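Local coordinates for protein pilin (Streptococcus pyogenes serotype M1, PDB 3GLE) that forms the backbone of the bacterial pilus by stacking in covalently joined columns, which are required for adhesion to host cells, bacterial aggregation and biofilm formation, at residues A[35-40]-A[104-109]; A[111-116]-A[153-158]. The protein carries 2 engineered substitutions. All blocks are in the same frame, centred on the assembly; numbering follows the deposited sequence. Where two conformers were deposited one is given.

Coming from the N terminus, the chain runs through strands 13-15 and 18-27 and then enters strand 37-45 by way of residues 35-40. Interaction 1 closes the first long loop when the end of strand 96-105 and the turn after it come back against those residues. The chain then moves directly into 111-116, where interaction 2 opens; it closes at 153-158, after strands 119-129 and 134-143 have been built. The two loops are therefore in series, neither nesting nor crossing. Y115 joins them, its ring lying against F39, E104 and K106. Together the contacts tie the sheet containing strands 37-45 and 96-105 to strand 151-169 of the other sheet.

Interaction 1. Residues A[35-40]-A[104-109]; sequences PNTDFT and EEKIDK
T40 and E105 form an antiparallel hydrogen-bonded pair where strands 37-45 and 96-105 meet, in one sheet of the N-terminal beta-sandwich domain. E105 N donates to T40 O at 2.8 Å, an almost straight bond of 165° at the hydrogen. The carbonyl of E105 is taken by a side chain: T40 OG1, set between its own backbone N and carbonyl carbon (chi1 57°), donates to E105 O over 2.6 Å.

Beyond the pair the chain leaves the sheet, and K106 reaches back along strand 37-45. Its CB and CG both lie against the ring of Y115. The side chain turns at chi2 (58°), and from there CD and CE run out extended past the carbonyl of D38, CE coming to 3.7 Å from D38 O. At the tip, NZ makes a salt bridge to D38 OD1, meeting it nearly along the C-O bond, and adds a weak hydrogen bond to D38 O. The other carboxylate oxygen of D38 pairs with K67.

On E104, the residue that promotes autocatalytic formation of the domain's isopeptide bond, OE2 approaches F39 CD1 obliquely at 3.7 Å, while OE1 forms a salt bridge with K23. A water closes the K106 end of the contact, accepting from K106 NZ at 2.9 Å and hydrogen-bonding to T37 OG1 at 2.8 Å.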
ATOM      1  N   PRO A  35       3.408  -2.248   3.120  1.00 17.87           N
ATOM      2  CA  PRO A  35       4.636  -1.430   3.125  1.00 18.33           C
ATOM      3  C   PRO A  35       5.097  -1.018   4.537  1.00 18.17           C
ATOM      4  O   PRO A  35       4.271  -0.881   5.441  1.00 17.83           O
ATOM      5  CB  PRO A  35       4.226  -0.173   2.341  1.00 18.25           C
ATOM      6  CG  PRO A  35       2.729  -0.081   2.488  1.00 18.17           C
ATOM      7  CD  PRO A  35       2.261  -1.528   2.529  1.00 18.45           C
ATOM      8  N   ASN A  36       6.400  -0.814   4.700  1.00 18.03           N
ATOM      9  CA  ASN A  36       6.959  -0.218   5.898  1.00 19.23           C
ATOM     10  C   ASN A  36       6.658   1.284   5.820  1.00 18.97           C
ATOM     11  O   ASN A  36       7.267   2.016   5.032  1.00 19.16           O
ATOM     12  CB  ASN A  36       8.494  -0.429   5.985  1.00 19.65           C
ATOM     13  CG  ASN A  36       8.909  -1.896   5.859  1.00 22.61           C
ATOM     14  OD1 ASN A  36       8.486  -2.751   6.631  1.00 25.93           O
ATOM     15  ND2 ASN A  36       9.768  -2.183   4.878  1.00 26.01           N
ATOM     16  N   THR A  37       5.703   1.743   6.613  1.00 19.10           N
ATOM     17  CA  THR A  37       5.316   3.165   6.558  1.00 18.86           C
ATOM     18  C   THR A  37       4.575   3.587   7.800  1.00 18.92           C
ATOM     19  O   THR A  37       4.056   2.744   8.530  1.00 19.14           O
ATOM     20  CB  THR A  37       4.463   3.492   5.284  1.00 18.78           C
ATOM     21  OG1 THR A  37       4.334   4.908   5.162  1.00 20.30           O
ATOM     22  CG2 THR A  37       3.051   2.821   5.314  1.00 17.17           C
ATOM     23  N   ASP A  38       4.487   4.892   8.028  1.00 19.29           N
ATOM     24  CA  ASP A  38       3.643   5.365   9.111  1.00 20.72           C
ATOM     25  C   ASP A  38       2.449   6.218   8.660  1.00 20.55           C
ATOM     26  O   ASP A  38       2.393   6.700   7.528  1.00 21.33           O
ATOM     27  CB  ASP A  38       4.478   6.066  10.180  1.00 20.26           C
ATOM     28  CG  ASP A  38       5.224   7.282   9.650  1.00 24.63           C
ATOM     29  OD1 ASP A  38       4.884   7.763   8.531  1.00 27.94           O
ATOM     30  OD2 ASP A  38       6.157   7.762  10.365  1.00 23.98           O
ATOM     31  N   PHE A  39       1.500   6.404   9.559  1.00 20.48           N
ATOM     32  CA  PHE A  39       0.463   7.401   9.360  1.00 20.78           C
ATOM     33  C   PHE A  39       0.438   8.276  10.595  1.00 20.91           C
ATOM     34  O   PHE A  39       0.517   7.766  11.734  1.00 21.09           O
ATOM     35  CB  PHE A  39      -0.890   6.735   9.117  1.00 20.94           C
ATOM     36  CG  PHE A  39      -0.931   5.893   7.872  1.00 22.09           C
ATOM     37  CD1 PHE A  39      -1.269   6.464   6.637  1.00 25.01           C
ATOM     38  CD2 PHE A  39      -0.627   4.533   7.925  1.00 22.49           C
ATOM     39  CE1 PHE A  39      -1.329   5.677   5.477  1.00 23.44           C
ATOM     40  CE2 PHE A  39      -0.648   3.746   6.782  1.00 22.88           C
ATOM     41  CZ  PHE A  39      -1.013   4.313   5.552  1.00 25.80           C
ATOM     42  N   THR A  40       0.369   9.586  10.383  1.00 20.27           N
ATOM     43  CA  THR A  40       0.365  10.535  11.498  1.00 20.41           C
ATOM     44  C   THR A  40      -0.990  11.233  11.615  1.00 20.35           C
ATOM     45  O   THR A  40      -1.604  11.578  10.608  1.00 21.97           O
ATOM     46  CB  THR A  40       1.542  11.578  11.390  1.00 20.69           C
ATOM     47  OG1 THR A  40       1.464  12.283  10.149  1.00 23.20           O
ATOM     48  CG2 THR A  40       2.872  10.883  11.398  1.00 20.19           C
ATOM     49  N   GLU A 104      -5.499  13.355   9.331  1.00 25.69           N
ATOM     50  CA  GLU A 104      -4.337  12.541   9.031  1.00 28.36           C
ATOM     51  C   GLU A 104      -3.353  13.352   8.152  1.00 29.86           C
ATOM     52  O   GLU A 104      -3.751  13.981   7.171  1.00 29.37           O
ATOM     53  CB  GLU A 104      -4.772  11.251   8.319  1.00 28.21           C
ATOM     54  CG  GLU A 104      -3.607  10.349   7.944  1.00 29.50           C
ATOM     55  CD  GLU A 104      -4.010   9.166   7.091  1.00 33.37           C
ATOM     56  OE1 GLU A 104      -4.638   8.206   7.617  1.00 33.04           O
ATOM     57  OE2 GLU A 104      -3.670   9.192   5.886  1.00 33.64           O
ATOM     58  N   GLU A 105      -2.072  13.333   8.503  1.00 31.85           N
ATOM     59  CA  GLU A 105      -1.077  14.062   7.726  1.00 34.39           C
ATOM     60  C   GLU A 105      -0.076  13.121   7.090  1.00 35.53           C
ATOM     61  O   GLU A 105       0.452  12.235   7.758  1.00 36.49           O
ATOM     62  CB  GLU A 105      -0.316  15.044   8.609  1.00 34.51           C
ATOM     63  CG  GLU A 105      -1.032  16.345   8.880  1.00 37.33           C
ATOM     64  CD  GLU A 105      -0.069  17.494   9.134  1.00 41.21           C
ATOM     65  OE1 GLU A 105      -0.527  18.535   9.669  1.00 42.98           O
ATOM     66  OE2 GLU A 105       1.139  17.359   8.795  1.00 42.03           O
ATOM     67  N   LYS A 106       0.216  13.321   5.811  1.00 36.74           N
ATOM     68  CA  LYS A 106       1.311  12.576   5.200  1.00 38.23           C
ATOM     69  C   LYS A 106       2.109  13.406   4.192  1.00 38.37           C
ATOM     70  O   LYS A 106       1.617  13.726   3.105  1.00 39.43           O
ATOM     71  CB  LYS A 106       0.810  11.271   4.573  1.00 38.58           C
ATOM     72  CG  LYS A 106       1.933  10.326   4.112  1.00 40.85           C
ATOM     73  CD  LYS A 106       2.864   9.967   5.257  1.00 43.47           C
ATOM     74  CE  LYS A 106       3.833   8.873   4.850  1.00 45.45           C
ATOM     75  NZ  LYS A 106       4.788   8.548   5.950  1.00 47.70           N
ATOM     76  N   ILE A 107       3.340  13.749   4.561  1.00 38.03           N
ATOM     77  CA  ILE A 107       4.215  14.550   3.702  1.00 37.55           C
ATOM     78  C   ILE A 107       4.415  13.871   2.329  1.00 36.61           C
ATOM     79  O   ILE A 107       3.834  14.308   1.329  1.00 36.90           O
ATOM     80  CB  ILE A 107       5.570  14.845   4.390  1.00 37.98           C
ATOM     81  CG1 ILE A 107       5.361  15.498   5.774  1.00 38.56           C
ATOM     82  CG2 ILE A 107       6.471  15.694   3.488  1.00 39.04           C
ATOM     83  CD1 ILE A 107       5.329  17.034   5.787  1.00 39.66           C
ATOM     84  N   ASP A 108       5.199  12.797   2.288  1.00 35.38           N
ATOM     85  CA  ASP A 108       5.462  12.087   1.046  0.50 34.69           C
ATOM     86  C   ASP A 108       4.584  10.837   0.926  1.00 34.21           C
ATOM     87  O   ASP A 108       4.664   9.925   1.764  1.00 34.35           O
ATOM     88  CB  ASP A 108       6.952  11.736   0.923  0.50 34.84           C
ATOM     89  CG  ASP A 108       7.832  12.969   0.704  0.50 34.49           C
ATOM     90  OD1 ASP A 108       7.349  13.955   0.102  0.50 33.47           O
ATOM     91  OD2 ASP A 108       9.012  12.944   1.125  0.50 34.86           O
ATOM     92  N   LYS A 109       3.760  10.818  -0.117  1.00 32.98           N
ATOM     93  CA  LYS A 109       2.811   9.738  -0.363  0.50 32.11           C
ATOM     94  C   LYS A 109       3.527   8.444  -0.742  1.00 31.12           C
ATOM     95  O   LYS A 109       4.500   8.453  -1.471  1.00 30.60           O
ATOM     96  CB  LYS A 109       1.819  10.145  -1.461  0.50 32.32           C
ATOM     97  CG  LYS A 109       1.118  11.482  -1.228  0.50 32.58           C
ATOM     98  CD  LYS A 109       0.430  11.551   0.127  0.50 33.14           C
ATOM     99  CE  LYS A 109      -0.592  12.687   0.184  0.50 34.01           C
ATOM    100  NZ  LYS A 109      -1.501  12.572   1.367  0.50 34.73           N
TER
HETATM  101  O   HOH W   1       6.594   6.560   4.794  1.00 27.25           O

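Interaction 2. Residues A[111-116]-A[153-158]; sequences PGVSYD and FKASLD. Engineered in segment 153-158: A155 (natural residue Asn).
S114 and S156 both turn OG into the space between their own backbone N and carbonyl carbon (chi1 74° and 42°), which brings the two hydroxyls together at 2.6 Å from S114 OG to S156 OG. Either could be the donor of this hydrogen bond. Farther along, D116 swings CG anti to its backbone N and hands OD2 to the strand: K154 N donates to it at 2.8 Å on the anti lone pair, and the bond is nearly straight. D116 OD1 is held by T118, and its CG sits at the edge of the F153 ring, near the ring plane.

Two backbone bonds, both in their carbonyl planes, flank the bridge of V113 with L157: D158 N to G112 O at 2.8 Å and S114 N to S156 O at 3.0 Å. Beside them V113 CG2 packs on L157 CD1 at 3.7 Å. The engineered A155 sets CB 3.1 Å from S114 O and touches K23 on strand 18-27. Loop 111-116 thus runs roughly antiparallel along strand 151-169, over the site of this pilin domain's intramolecular isopeptide cross-link, which joins K23 to Asn at 155 in the natural protein but cannot form here with alanine.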
ATOM      1  N   PRO A 111       3.716   4.957  -2.676  1.00 28.28           N
ATOM      2  CA  PRO A 111       3.093   4.459  -3.918  1.00 27.96           C
ATOM      3  C   PRO A 111       2.042   3.393  -3.627  1.00 27.67           C
ATOM      4  O   PRO A 111       2.321   2.444  -2.905  1.00 27.47           O
ATOM      5  CB  PRO A 111       4.275   3.884  -4.729  1.00 27.63           C
ATOM      6  CG  PRO A 111       5.485   4.613  -4.209  1.00 29.74           C
ATOM      7  CD  PRO A 111       5.191   4.918  -2.728  1.00 27.99           C
ATOM      8  N   GLY A 112       0.834   3.596  -4.153  1.00 27.13           N
ATOM      9  CA  GLY A 112      -0.207   2.598  -4.114  1.00 27.08           C
ATOM     10  C   GLY A 112      -1.097   2.697  -2.903  1.00 27.98           C
ATOM     11  O   GLY A 112      -1.999   1.873  -2.726  1.00 27.15           O
ATOM     12  N   VAL A 113      -0.818   3.699  -2.062  1.00 28.38           N
ATOM     13  CA  VAL A 113      -1.590   3.984  -0.868  1.00 29.03           C
ATOM     14  C   VAL A 113      -2.406   5.256  -1.080  1.00 30.13           C
ATOM     15  O   VAL A 113      -1.878   6.273  -1.514  1.00 29.47           O
ATOM     16  CB  VAL A 113      -0.662   4.140   0.371  1.00 29.14           C
ATOM     17  CG1 VAL A 113      -1.445   4.534   1.601  1.00 27.12           C
ATOM     18  CG2 VAL A 113       0.085   2.846   0.630  1.00 27.96           C
ATOM     19  N   SER A 114      -3.701   5.192  -0.790  1.00 31.81           N
ATOM     20  CA  SER A 114      -4.573   6.361  -0.948  1.00 33.66           C
ATOM     21  C   SER A 114      -4.748   7.033   0.397  1.00 34.19           C
ATOM     22  O   SER A 114      -4.980   6.352   1.390  1.00 34.73           O
ATOM     23  CB  SER A 114      -5.945   5.927  -1.403  1.00 33.91           C
ATOM     24  OG  SER A 114      -6.597   5.327  -0.298  1.00 35.25           O
ATOM     25  N   TYR A 115      -4.688   8.358   0.439  1.00 34.43           N
ATOM     26  CA  TYR A 115      -4.780   9.039   1.722  1.00 34.95           C
ATOM     27  C   TYR A 115      -6.134   9.636   2.019  1.00 35.52           C
ATOM     28  O   TYR A 115      -6.666  10.418   1.231  1.00 35.81           O
ATOM     29  CB  TYR A 115      -3.640  10.037   1.914  1.00 34.49           C
ATOM     30  CG  TYR A 115      -2.322   9.290   2.027  1.00 35.06           C
ATOM     31  CD1 TYR A 115      -1.639   8.868   0.873  1.00 31.18           C
ATOM     32  CD2 TYR A 115      -1.793   8.929   3.282  1.00 33.58           C
ATOM     33  CE1 TYR A 115      -0.462   8.151   0.959  1.00 30.75           C
ATOM     34  CE2 TYR A 115      -0.598   8.211   3.374  1.00 31.43           C
ATOM     35  CZ  TYR A 115       0.054   7.835   2.205  1.00 30.25           C
ATOM     36  OH  TYR A 115       1.220   7.137   2.270  1.00 31.85           O
ATOM     37  N   ASP A 116      -6.671   9.211   3.167  1.00 35.80           N
ATOM     38  CA  ASP A 116      -7.887   9.732   3.782  1.00 35.34           C
ATOM     39  C   ASP A 116      -7.747  11.226   4.080  1.00 34.72           C
ATOM     40  O   ASP A 116      -6.962  11.639   4.939  1.00 34.94           O
ATOM     41  CB  ASP A 116      -8.186   8.947   5.071  1.00 35.02           C
ATOM     42  CG  ASP A 116      -9.664   8.924   5.420  1.00 35.69           C
ATOM     43  OD1 ASP A 116     -10.365   9.910   5.114  1.00 37.03           O
ATOM     44  OD2 ASP A 116     -10.137   7.909   5.990  1.00 35.71           O
ATOM     45  N   PHE A 153      -9.558   6.325  10.320  1.00 23.84           N
ATOM     46  CA  PHE A 153      -9.038   6.728   9.021  1.00 23.29           C
ATOM     47  C   PHE A 153      -8.819   5.448   8.245  1.00 24.03           C
ATOM     48  O   PHE A 153      -8.371   4.463   8.805  1.00 24.23           O
ATOM     49  CB  PHE A 153      -7.751   7.531   9.147  1.00 21.62           C
ATOM     50  CG  PHE A 153      -7.957   8.880   9.748  1.00 21.29           C
ATOM     51  CD1 PHE A 153      -8.372   9.956   8.960  1.00 18.05           C
ATOM     52  CD2 PHE A 153      -7.798   9.075  11.116  1.00 18.42           C
ATOM     53  CE1 PHE A 153      -8.578  11.199   9.518  1.00 18.53           C
ATOM     54  CE2 PHE A 153      -8.001  10.337  11.675  1.00 20.02           C
ATOM     55  CZ  PHE A 153      -8.400  11.397  10.875  1.00 17.48           C
ATOM     56  N   LYS A 154      -9.215   5.455   6.982  1.00 24.78           N
ATOM     57  CA  LYS A 154      -9.080   4.291   6.115  1.00 26.63           C
ATOM     58  C   LYS A 154      -8.222   4.675   4.913  1.00 27.02           C
ATOM     59  O   LYS A 154      -8.428   5.736   4.313  1.00 28.08           O
ATOM     60  CB  LYS A 154     -10.453   3.842   5.628  1.00 26.43           C
ATOM     61  CG  LYS A 154     -10.441   2.498   4.877  1.00 29.59           C
ATOM     62  CD  LYS A 154     -11.857   2.010   4.642  1.00 36.36           C
ATOM     63  CE  LYS A 154     -12.558   2.786   3.520  1.00 38.37           C
ATOM     64  NZ  LYS A 154     -13.945   2.258   3.312  1.00 41.21           N
ATOM     65  N   ALA A 155      -7.239   3.843   4.589  1.00 26.86           N
ATOM     66  CA  ALA A 155      -6.471   4.011   3.354  1.00 26.84           C
ATOM     67  C   ALA A 155      -6.638   2.754   2.498  1.00 27.21           C
ATOM     68  O   ALA A 155      -6.690   1.649   3.043  1.00 27.23           O
ATOM     69  CB  ALA A 155      -5.017   4.211   3.691  1.00 27.49           C
ATOM     70  N   SER A 156      -6.745   2.902   1.176  1.00 27.20           N
ATOM     71  CA  SER A 156      -6.674   1.720   0.301  1.00 27.27           C
ATOM     72  C   SER A 156      -5.219   1.437  -0.064  1.00 25.97           C
ATOM     73  O   SER A 156      -4.428   2.354  -0.265  1.00 25.84           O
ATOM     74  CB  SER A 156      -7.574   1.835  -0.928  1.00 27.48           C
ATOM     75  OG  SER A 156      -7.487   3.139  -1.481  1.00 32.23           O
ATOM     76  N   LEU A 157      -4.852   0.165  -0.042  1.00 24.76           N
ATOM     77  CA  LEU A 157      -3.547  -0.255  -0.499  1.00 23.64           C
ATOM     78  C   LEU A 157      -3.785  -1.081  -1.759  1.00 24.00           C
ATOM     79  O   LEU A 157      -4.366  -2.182  -1.702  1.00 22.84           O
ATOM     80  CB  LEU A 157      -2.800  -1.060   0.567  1.00 23.42           C
ATOM     81  CG  LEU A 157      -1.498  -1.710   0.067  1.00 23.85           C
ATOM     82  CD1 LEU A 157      -0.353  -0.703  -0.113  1.00 18.67           C
ATOM     83  CD2 LEU A 157      -1.070  -2.867   0.947  1.00 25.06           C
ATOM     84  N   ASP A 158      -3.403  -0.492  -2.893  1.00 24.33           N
ATOM     85  CA  ASP A 158      -3.476  -1.144  -4.199  1.00 25.64           C
ATOM     86  C   ASP A 158      -2.190  -1.928  -4.391  1.00 25.35           C
ATOM     87  O   ASP A 158      -1.165  -1.642  -3.756  1.00 25.33           O
ATOM     88  CB  ASP A 158      -3.608  -0.104  -5.331  1.00 26.38           C
ATOM     89  CG  ASP A 158      -4.382  -0.635  -6.581  1.00 30.49           C
ATOM     90  OD1 ASP A 158      -5.000  -1.729  -6.551  1.00 33.15           O
ATOM     91  OD2 ASP A 158      -4.384   0.073  -7.622  1.00 33.92           O
TER